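Local coordinates for protein Beta2-bungarotoxin (Bungarus multicinctus, PDB 1BUN) that forms the Kunitz-type subunit of a presynaptic snake neurotoxin with a phospholipase A2 partner, and probably helps target the toxin to potassium channels, at residues B[35-38]-B[39-43]; B[1-5]-B[6-10]. One frame throughout, in Å; residues are numbered along the deposited sequence.

Contact 1. Residues B[35-38]-B[39-43]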
loop_
_atom_site.group_PDB
_atom_site.type_symbol
_atom_site.label_atom_id
_atom_site.label_comp_id
_atom_site.label_asym_id
_atom_site.label_seq_id
_atom_site.Cartn_x
_atom_site.Cartn_y
_atom_site.Cartn_z
ATOM N N PHE B 35 -5.246 1.331 -26.112
ATOM C CA PHE B 35 -5.692 0.322 -27.080
ATOM C C PHE B 35 -7.202 0.089 -26.994
ATOM O O PHE B 35 -7.863 0.584 -26.070
ATOM C CB PHE B 35 -4.916 -0.997 -26.941
ATOM C CG PHE B 35 -5.404 -1.904 -25.844
ATOM C CD1 PHE B 35 -5.395 -1.507 -24.525
ATOM C CD2 PHE B 35 -5.827 -3.183 -26.133
ATOM C CE1 PHE B 35 -5.803 -2.386 -23.505
ATOM C CE2 PHE B 35 -6.234 -4.058 -25.111
ATOM C CZ PHE B 35 -6.219 -3.657 -23.807
ATOM N N ARG B 36 -7.761 -0.594 -27.997
ATOM C CA ARG B 36 -9.191 -0.872 -28.021
ATOM C C ARG B 36 -9.422 -2.168 -27.255
ATOM O O ARG B 36 -9.116 -3.243 -27.759
ATOM C CB ARG B 36 -9.686 -1.006 -29.472
ATOM C CG ARG B 36 -9.619 0.276 -30.319
ATOM C CD ARG B 36 -10.248 0.085 -31.720
ATOM N NE ARG B 36 -11.608 0.641 -31.782
ATOM C CZ ARG B 36 -12.700 -0.057 -32.109
ATOM N NH1 ARG B 36 -12.621 -1.342 -32.429
ATOM N NH2 ARG B 36 -13.895 0.501 -32.010
ATOM N N TYR B 37 -9.868 -2.066 -26.009
ATOM C CA TYR B 37 -10.126 -3.256 -25.173
ATOM C C TYR B 37 -11.560 -3.766 -25.412
ATOM O O TYR B 37 -12.522 -2.987 -25.314
ATOM C CB TYR B 37 -9.943 -2.922 -23.680
ATOM C CG TYR B 37 -10.188 -4.101 -22.773
ATOM C CD1 TYR B 37 -9.446 -5.274 -22.918
ATOM C CD2 TYR B 37 -11.183 -4.072 -21.801
ATOM C CE1 TYR B 37 -9.690 -6.387 -22.138
ATOM C CE2 TYR B 37 -11.436 -5.193 -20.999
ATOM C CZ TYR B 37 -10.684 -6.341 -21.188
ATOM O OH TYR B 37 -10.942 -7.478 -20.471
ATOM N N GLY B 38 -11.705 -5.069 -25.663
ATOM C CA GLY B 38 -13.009 -5.637 -25.935
ATOM C C GLY B 38 -13.717 -6.380 -24.824
ATOM O O GLY B 38 -14.751 -6.990 -25.072
ATOM N N GLY B 39 -13.176 -6.380 -23.612
ATOM C CA GLY B 39 -13.850 -7.066 -22.514
ATOM C C GLY B 39 -13.807 -8.593 -22.392
ATOM O O GLY B 39 -14.582 -9.172 -21.624
ATOM N N CYS B 40 -12.892 -9.246 -23.104
ATOM C CA CYS B 40 -12.772 -10.704 -23.062
ATOM C C CYS B 40 -11.895 -11.203 -21.926
ATOM O O CYS B 40 -11.816 -12.412 -21.675
ATOM C CB CYS B 40 -12.205 -11.207 -24.374
ATOM S SG CYS B 40 -13.263 -10.756 -25.772
ATOM N N ASN B 41 -11.182 -10.274 -21.298
ATOM C CA ASN B 41 -10.301 -10.564 -20.171
ATOM C C ASN B 41 -9.430 -11.828 -20.275
ATOM O O ASN B 41 -9.318 -12.597 -19.312
ATOM C CB ASN B 41 -11.122 -10.616 -18.887
ATOM C CG ASN B 41 -10.272 -10.468 -17.673
ATOM O OD1 ASN B 41 -9.460 -9.553 -17.600
ATOM N ND2 ASN B 41 -10.424 -11.372 -16.715
ATOM N N GLY B 42 -8.819 -12.042 -21.436
ATOM C CA GLY B 42 -7.973 -13.204 -21.636
ATOM C C GLY B 42 -6.743 -13.112 -20.765
ATOM O O GLY B 42 -6.008 -14.088 -20.618
ATOM N N ASN B 43 -6.498 -11.920 -20.220
ATOM C CA ASN B 43 -5.373 -11.658 -19.344
ATOM C C ASN B 43 -5.661 -10.300 -18.764
ATOM O O ASN B 43 -6.444 -9.562 -19.359
ATOM C CB ASN B 43 -4.025 -11.692 -20.094
ATOM C CG ASN B 43 -3.782 -10.485 -21.000
ATOM O OD1 ASN B 43 -4.291 -9.392 -20.780
ATOM N ND2 ASN B 43 -2.945 -10.681 -22.004
HETATM O O HOH W 1 -10.697 -8.230 -25.176
#
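Y37 lays its ring against the backbone two residues further on: the amide N of G39 sits over the centre of one ring face, 3.3 Å above the plane. Along the rim, Y37 CE2 is 3.4 Å from G39 CA, so the glycine rests on the aromatic surface through backbone atoms. The phenol oxygen goes further, reaching the next bend of the loop, where the backbone N of N41 donates a weak, bent hydrogen bond to Y37 OH (2.9 Å, 128° at the hydrogen). CB of N41 lies alongside at 3.5 Å from the same OH. This reach depends on the tyrosine torsion: with CG trans to N (chi1 -180°), the ring lies beside its own carbonyl carbon and runs toward the residues that follow. G39 turns the chain with a positive phi (77°). A water inside the bend accepts from C40 N at 3.2 Å and, weakly, from G38 N. The peptide amide poised over a tyrosine ring recalls the Tyr-Gly-Gly-Cys segment of BPTI, an example of how Kunitz domains fix this turn without regular secondary structure. The C16–C40 disulfide and N41 OD1, bonded to H46 NE2, secure the loop further out. H46 also stacks on Y37, whose side chain touches V20 and A22 of strand 20-26. The turn follows strand 31-37, which pairs antiparallel with strand 20-26, and leads into the loop before helix 50-57.

Contact 2. Residues B[1-5]-B[6-10]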
loop_
_atom_site.group_PDB
_atom_site.type_symbol
_atom_site.label_atom_id
_atom_site.label_comp_id
_atom_site.label_asym_id
_atom_site.label_seq_id
_atom_site.Cartn_x
_atom_site.Cartn_y
_atom_site.Cartn_z
ATOM N N ARG B 1 3.381 -3.814 -2.468
ATOM C CA ARG B 1 2.662 -4.333 -3.664
ATOM C C ARG B 1 3.646 -5.025 -4.606
ATOM O O ARG B 1 4.852 -4.804 -4.529
ATOM C CB ARG B 1 1.909 -3.197 -4.385
ATOM C CG ARG B 1 2.720 -1.942 -4.586
ATOM C CD ARG B 1 1.995 -0.897 -5.396
ATOM N NE ARG B 1 2.815 -0.515 -6.543
ATOM C CZ ARG B 1 3.206 0.723 -6.835
ATOM N NH1 ARG B 1 2.845 1.750 -6.067
ATOM N NH2 ARG B 1 3.994 0.918 -7.895
ATOM N N LYS B 2 3.121 -5.894 -5.463
ATOM C CA LYS B 2 3.938 -6.619 -6.421
ATOM C C LYS B 2 3.547 -6.197 -7.827
ATOM O O LYS B 2 2.499 -5.570 -8.028
ATOM C CB LYS B 2 3.749 -8.127 -6.239
ATOM C CG LYS B 2 4.362 -8.651 -4.950
ATOM C CD LYS B 2 4.006 -10.104 -4.643
ATOM C CE LYS B 2 2.631 -10.272 -4.005
ATOM N NZ LYS B 2 1.548 -10.193 -5.017
ATOM N N ARG B 3 4.410 -6.511 -8.791
ATOM C CA ARG B 3 4.162 -6.172 -10.192
ATOM C C ARG B 3 3.090 -7.068 -10.765
ATOM O O ARG B 3 3.055 -8.246 -10.441
ATOM C CB ARG B 3 5.428 -6.333 -11.006
ATOM C CG ARG B 3 5.389 -5.509 -12.227
ATOM C CD ARG B 3 6.600 -5.728 -13.039
ATOM N NE ARG B 3 6.568 -4.915 -14.245
ATOM C CZ ARG B 3 6.620 -5.404 -15.475
ATOM N NH1 ARG B 3 6.687 -6.719 -15.680
ATOM N NH2 ARG B 3 6.722 -4.567 -16.492
ATOM N N HIS B 4 2.204 -6.528 -11.598
ATOM C CA HIS B 4 1.147 -7.362 -12.160
ATOM C C HIS B 4 1.760 -8.486 -12.988
ATOM O O HIS B 4 2.618 -8.256 -13.836
ATOM C CB HIS B 4 0.178 -6.545 -13.017
ATOM C CG HIS B 4 -1.100 -7.265 -13.319
ATOM N ND1 HIS B 4 -1.167 -8.206 -14.312
ATOM C CD2 HIS B 4 -2.254 -7.292 -12.602
ATOM C CE1 HIS B 4 -2.343 -8.793 -14.174
ATOM N NE2 HIS B 4 -3.033 -8.276 -13.154
ATOM N N PRO B 5 1.363 -9.725 -12.720
ATOM C CA PRO B 5 1.912 -10.845 -13.476
ATOM C C PRO B 5 1.655 -10.865 -14.981
ATOM O O PRO B 5 2.322 -11.610 -15.699
ATOM C CB PRO B 5 1.282 -12.054 -12.785
ATOM C CG PRO B 5 0.012 -11.505 -12.209
ATOM C CD PRO B 5 0.490 -10.207 -11.643
ATOM N N ASP B 6 0.744 -10.042 -15.486
ATOM C CA ASP B 6 0.459 -10.077 -16.923
ATOM C C ASP B 6 1.002 -8.912 -17.738
ATOM O O ASP B 6 0.856 -8.871 -18.958
ATOM C CB ASP B 6 -1.046 -10.237 -17.143
ATOM C CG ASP B 6 -1.586 -11.534 -16.539
ATOM O OD1 ASP B 6 -0.918 -12.585 -16.713
ATOM O OD2 ASP B 6 -2.665 -11.521 -15.894
ATOM N N CYS B 7 1.716 -8.017 -17.078
ATOM C CA CYS B 7 2.266 -6.822 -17.708
ATOM C C CYS B 7 3.039 -6.970 -19.017
ATOM O O CYS B 7 3.232 -5.986 -19.739
ATOM C CB CYS B 7 3.111 -6.049 -16.689
ATOM S SG CYS B 7 2.107 -5.383 -15.333
ATOM N N ASP B 8 3.495 -8.175 -19.325
ATOM C CA ASP B 8 4.251 -8.367 -20.551
ATOM C C ASP B 8 3.582 -9.296 -21.563
ATOM O O ASP B 8 4.221 -9.773 -22.500
ATOM C CB ASP B 8 5.664 -8.857 -20.215
ATOM C CG ASP B 8 6.458 -7.841 -19.423
ATOM O OD1 ASP B 8 6.680 -6.728 -19.943
ATOM O OD2 ASP B 8 6.835 -8.145 -18.274
ATOM N N LYS B 9 2.303 -9.577 -21.374
ATOM C CA LYS B 9 1.583 -10.442 -22.296
ATOM C C LYS B 9 0.929 -9.527 -23.318
ATOM O O LYS B 9 0.794 -8.320 -23.070
ATOM C CB LYS B 9 0.531 -11.232 -21.536
ATOM C CG LYS B 9 1.150 -12.223 -20.589
ATOM C CD LYS B 9 0.120 -12.908 -19.768
ATOM C CE LYS B 9 0.719 -14.106 -19.071
ATOM N NZ LYS B 9 -0.289 -14.750 -18.172
ATOM N N PRO B 10 0.545 -10.056 -24.496
ATOM C CA PRO B 10 -0.071 -9.116 -25.426
ATOM C C PRO B 10 -1.494 -8.790 -24.957
ATOM O O PRO B 10 -2.136 -9.611 -24.315
ATOM C CB PRO B 10 0.007 -9.860 -26.757
ATOM C CG PRO B 10 -0.161 -11.265 -26.356
ATOM C CD PRO B 10 0.697 -11.384 -25.115
#
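R3 and D8 meet in a salt bridge across the bend, R3 NH1 donating almost straight to D8 OD2 (3.0 Å, 168°). The acceptor lies in the guanidinium plane, whereas the donor approaches the syn side of the carboxylate from 32° out of its plane. The side chains cross at about a right angle, and C7 CB packs over one guanidinium face, 3.6 Å above it. R3 NH2 has another partner, the carbonyl O of C57. Closer to the backbone, with CG anti to N (chi1 -165°), H4 turns a ring edge to the turn and its ND1 accepts from D6 N at 2.9 Å; that donor is tilted somewhat from the ring plane. Such acceptance implies an unprotonated ND1, so a neutral ring would probably carry its proton on NE2. Two overlapping type I turns, H4 to C7 and D6 to K9, shape this N-terminal entry to the Kunitz fold, whose C7–C57 disulfide ties it to helix 50-57. In the first turn C7 N donates only weakly to H4 O (3.4 Å). The second is firmer: K9 N reaches D6 O at 2.9 Å, and K9 NZ approaches D6 OD1 nearly along its C–O bond at 2.7 Å, joining the ends of the turn by a salt bridge. The other carboxylate oxygen, D6 OD2, takes a weak hydrogen bond from G44 N and packs against H4 CE1 at 3.2 Å.

How the contacts relate
Starting at the N terminus, contact 2 comes first, closing the double turn within residues 1-10 before the chain reaches strand 20-26. Contact 1 opens later, where strand 31-37 gives way to the loop leading to helix 50-57. The two therefore follow in series, neither nested nor crossed, with centres about 15 Å apart. They nevertheless touch at their far ends: N43 ND2 probably donates to P10 O at 2.7 Å and packs on K9. Disulfides tie the N-terminal turns to the helix and the 38-43 loop to the segment before strand 20-26, while N43 and P10 link the two contacts directly.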